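Extracellular sialidase/neuraminidase, putative (PDB 2XZI) hydrolyses terminal sialic acid glycosides as an exo-sialidase, probably with a preference for KDN (deamino-neuraminic acid). Local coordinates at residues G333-Y338 / I371-N376. Sequence-based numbering, arbitrary orientation.
With KDM (deamino-alpha-neuraminic acid), chain C.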
loop_
_atom_site.group_PDB
_atom_site.type_symbol
_atom_site.label_atom_id
_atom_site.label_comp_id
_atom_site.label_asym_id
_atom_site.label_seq_id
_atom_site.Cartn_x
_atom_site.Cartn_y
_atom_site.Cartn_z
ATOM N N GLY A 333 -11.153 -0.631 16.307
ATOM C CA GLY A 333 -10.305 -1.761 16.625
ATOM C C GLY A 333 -8.907 -1.328 16.991
ATOM O O GLY A 333 -8.660 -0.151 17.263
ATOM N N HIS A 334 -8.001 -2.297 17.000
ATOM C CA HIS A 334 -6.610 -2.050 17.334
ATOM C C HIS A 334 -5.839 -1.688 16.078
ATOM O O HIS A 334 -5.661 -2.538 15.208
ATOM C CB HIS A 334 -5.998 -3.303 17.970
ATOM C CG HIS A 334 -6.691 -3.745 19.220
ATOM N ND1 HIS A 334 -6.589 -3.052 20.406
ATOM C CD2 HIS A 334 -7.484 -4.813 19.472
ATOM C CE1 HIS A 334 -7.300 -3.667 21.335
ATOM N NE2 HIS A 334 -7.853 -4.740 20.796
ATOM N N GLU A 335 -5.359 -0.450 16.013
ATOM C CA GLU A 335 -4.591 0.016 14.852
ATOM C C GLU A 335 -3.256 -0.700 14.731
ATOM O O GLU A 335 -2.506 -0.857 15.707
ATOM C CB GLU A 335 -4.370 1.529 14.919
ATOM C CG GLU A 335 -3.661 2.096 13.685
ATOM C CD GLU A 335 -3.547 3.598 13.718
ATOM O OE1 GLU A 335 -3.410 4.159 14.831
ATOM O OE2 GLU A 335 -3.576 4.222 12.634
ATOM N N GLY A 336 -2.959 -1.123 13.515
ATOM C CA GLY A 336 -1.657 -1.650 13.197
ATOM C C GLY A 336 -1.712 -2.682 12.109
ATOM O O GLY A 336 -2.560 -3.565 12.121
ATOM N N GLY A 337 -0.791 -2.565 11.168
ATOM C CA GLY A 337 -0.654 -3.523 10.080
ATOM C C GLY A 337 -0.096 -2.814 8.861
ATOM O O GLY A 337 0.769 -1.922 8.981
ATOM N N TYR A 338 -0.613 -3.196 7.689
ATOM C CA TYR A 338 -0.192 -2.587 6.411
ATOM C C TYR A 338 -0.575 -1.112 6.353
ATOM O O TYR A 338 -1.537 -0.676 6.998
ATOM C CB TYR A 338 -0.862 -3.288 5.226
ATOM C CG TYR A 338 -0.360 -4.671 4.866
ATOM C CD1 TYR A 338 -0.021 -5.624 5.840
ATOM C CD2 TYR A 338 -0.279 -5.044 3.522
ATOM C CE1 TYR A 338 0.414 -6.916 5.458
ATOM C CE2 TYR A 338 0.159 -6.291 3.149
ATOM C CZ TYR A 338 0.509 -7.222 4.115
ATOM O OH TYR A 338 0.922 -8.485 3.728
ATOM N N ILE A 371 -8.045 2.796 8.636
ATOM C CA ILE A 371 -8.080 4.155 9.162
ATOM C C ILE A 371 -7.413 5.095 8.173
ATOM O O ILE A 371 -6.398 4.731 7.567
ATOM C CB ILE A 371 -7.326 4.235 10.525
ATOM C CG1 ILE A 371 -7.925 3.305 11.586
ATOM C CG2 ILE A 371 -7.200 5.689 11.029
ATOM C CD1 ILE A 371 -9.399 3.152 11.546
ATOM N N TRP A 372 -7.996 6.283 7.997
ATOM C CA TRP A 372 -7.368 7.380 7.267
ATOM C C TRP A 372 -6.838 8.435 8.228
ATOM O O TRP A 372 -7.555 8.895 9.126
ATOM C CB TRP A 372 -8.386 8.002 6.322
ATOM C CG TRP A 372 -8.023 9.297 5.674
ATOM C CD1 TRP A 372 -8.653 10.498 5.877
ATOM C CD2 TRP A 372 -7.015 9.530 4.681
ATOM N NE1 TRP A 372 -8.086 11.467 5.084
ATOM C CE2 TRP A 372 -7.087 10.902 4.335
ATOM C CE3 TRP A 372 -6.045 8.720 4.058
ATOM C CZ2 TRP A 372 -6.243 11.481 3.385
ATOM C CZ3 TRP A 372 -5.200 9.305 3.117
ATOM C CH2 TRP A 372 -5.314 10.674 2.790
ATOM N N ARG A 373 -5.593 8.834 8.027
ATOM C CA ARG A 373 -4.962 9.829 8.875
ATOM C C ARG A 373 -4.414 10.925 8.002
ATOM O O ARG A 373 -3.896 10.652 6.896
ATOM C CB ARG A 373 -3.794 9.234 9.625
ATOM C CG ARG A 373 -4.160 8.201 10.647
ATOM C CD ARG A 373 -2.926 7.707 11.402
ATOM N NE ARG A 373 -3.335 6.990 12.605
ATOM C CZ ARG A 373 -3.687 7.584 13.742
ATOM N NH1 ARG A 373 -3.670 8.907 13.851
ATOM N NH2 ARG A 373 -4.066 6.844 14.778
ATOM N N ARG A 374 -4.518 12.157 8.503
ATOM C CA ARG A 374 -3.764 13.286 7.976
ATOM C C ARG A 374 -2.942 13.864 9.104
ATOM O O ARG A 374 -3.454 14.043 10.216
ATOM C CB ARG A 374 -4.698 14.349 7.412
ATOM C CG ARG A 374 -5.380 13.925 6.137
ATOM C CD ARG A 374 -6.697 14.668 5.845
ATOM N NE ARG A 374 -6.660 16.078 6.225
ATOM C CZ ARG A 374 -6.106 17.047 5.498
ATOM N NH1 ARG A 374 -5.556 16.774 4.319
ATOM N NH2 ARG A 374 -6.080 18.292 5.975
ATOM N N PHE A 375 -1.683 14.187 8.832
ATOM C CA PHE A 375 -0.860 14.886 9.811
ATOM C C PHE A 375 0.205 15.649 9.072
ATOM O O PHE A 375 0.558 15.293 7.950
ATOM C CB PHE A 375 -0.241 13.906 10.829
ATOM C CG PHE A 375 0.375 12.674 10.215
ATOM C CD1 PHE A 375 1.653 12.710 9.710
ATOM C CD2 PHE A 375 -0.321 11.471 10.176
ATOM C CE1 PHE A 375 2.230 11.579 9.157
ATOM C CE2 PHE A 375 0.255 10.335 9.627
ATOM C CZ PHE A 375 1.543 10.399 9.121
ATOM N N ASN A 376 0.700 16.725 9.671
ATOM C CA ASN A 376 1.797 17.452 9.057
ATOM C C ASN A 376 3.148 17.074 9.636
ATOM O O ASN A 376 3.249 16.286 10.581
ATOM C CB ASN A 376 1.565 18.968 9.068
ATOM C CG ASN A 376 1.439 19.557 10.466
ATOM O OD1 ASN A 376 1.527 18.862 11.491
ATOM N ND2 ASN A 376 1.214 20.859 10.507
HETATM C C2 KDM C . -0.342 -11.349 4.522
HETATM C C1 KDM C . -0.014 -10.738 5.878
HETATM C C3 KDM C . -1.403 -10.506 3.790
HETATM C C4 KDM C . -1.315 -10.614 2.240
HETATM C C5 KDM C . -0.472 -11.787 1.724
HETATM C C6 KDM C . 0.945 -11.706 2.346
HETATM C C7 KDM C . 1.794 -12.959 2.084
HETATM C C8 KDM C . 3.240 -12.741 2.565
HETATM C C9 KDM C . 4.076 -13.992 2.357
HETATM O O5 KDM C . -0.427 -11.800 0.275
HETATM O O1A KDM C . -0.859 -9.982 6.413
HETATM O O1B KDM C . 1.095 -11.066 6.364
HETATM O O4 KDM C . -2.644 -10.749 1.736
HETATM O O6 KDM C . 0.919 -11.484 3.796
HETATM O O7 KDM C . 1.216 -14.066 2.782
HETATM O O8 KDM C . 3.863 -11.677 1.832
HETATM O O9 KDM C . 4.184 -14.209 0.940
HETATM O O2 KDM C . -0.863 -12.649 4.825
#
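Glu335 lays its carboxylate against one edge of the Arg373 guanidinium, the two side chains reaching toward each other from opposite directions. Two hydrogen bonds make this a side-on, bidentate salt bridge: Arg373 NE donates to Glu335 OE2 at 2.8 Å, and Arg373 NH2 donates to Glu335 OE1, also at 2.8 Å. The NE bond is the straighter (173° at the hydrogen), with OE2 lying in the guanidinium plane and offering its syn lone pair; the NH2 bond is more bent and meets OE1 on the syn side but tilted from both planes. Because the flat groups are only 23° from coplanar, the paired bonds fix the rotation of each. Glu335 gets there with CG anti to the backbone N (chi1 -176°) and an extended chain beyond, which carries the carboxylate across the intervening strand 349-356; even the nearest CA atoms, of Glu335 and Ile371, stand 7.9 Å apart. Ile371 adds an apolar flank, its CG2 4.2 Å from Glu335 OE2. Arg373 NH2 has a second acceptor in the carbonyl of Ala327, so the buried arginine is also tied to the chain preceding the strand of Glu335. Three residues on from Glu335, past the corner at Gly337, Tyr338 OH lies 3.0 Å from KDM O6 and is hydrogen-bonded to Glu229, the tyrosine-glutamate pair characteristic of sialidase active sites. The salt bridge thus joins edge strand 334-343, which carries Tyr338 into the sugar pocket, to strand 368-375 across 349-356, within one four-stranded antiparallel blade of the sialidase beta-propeller.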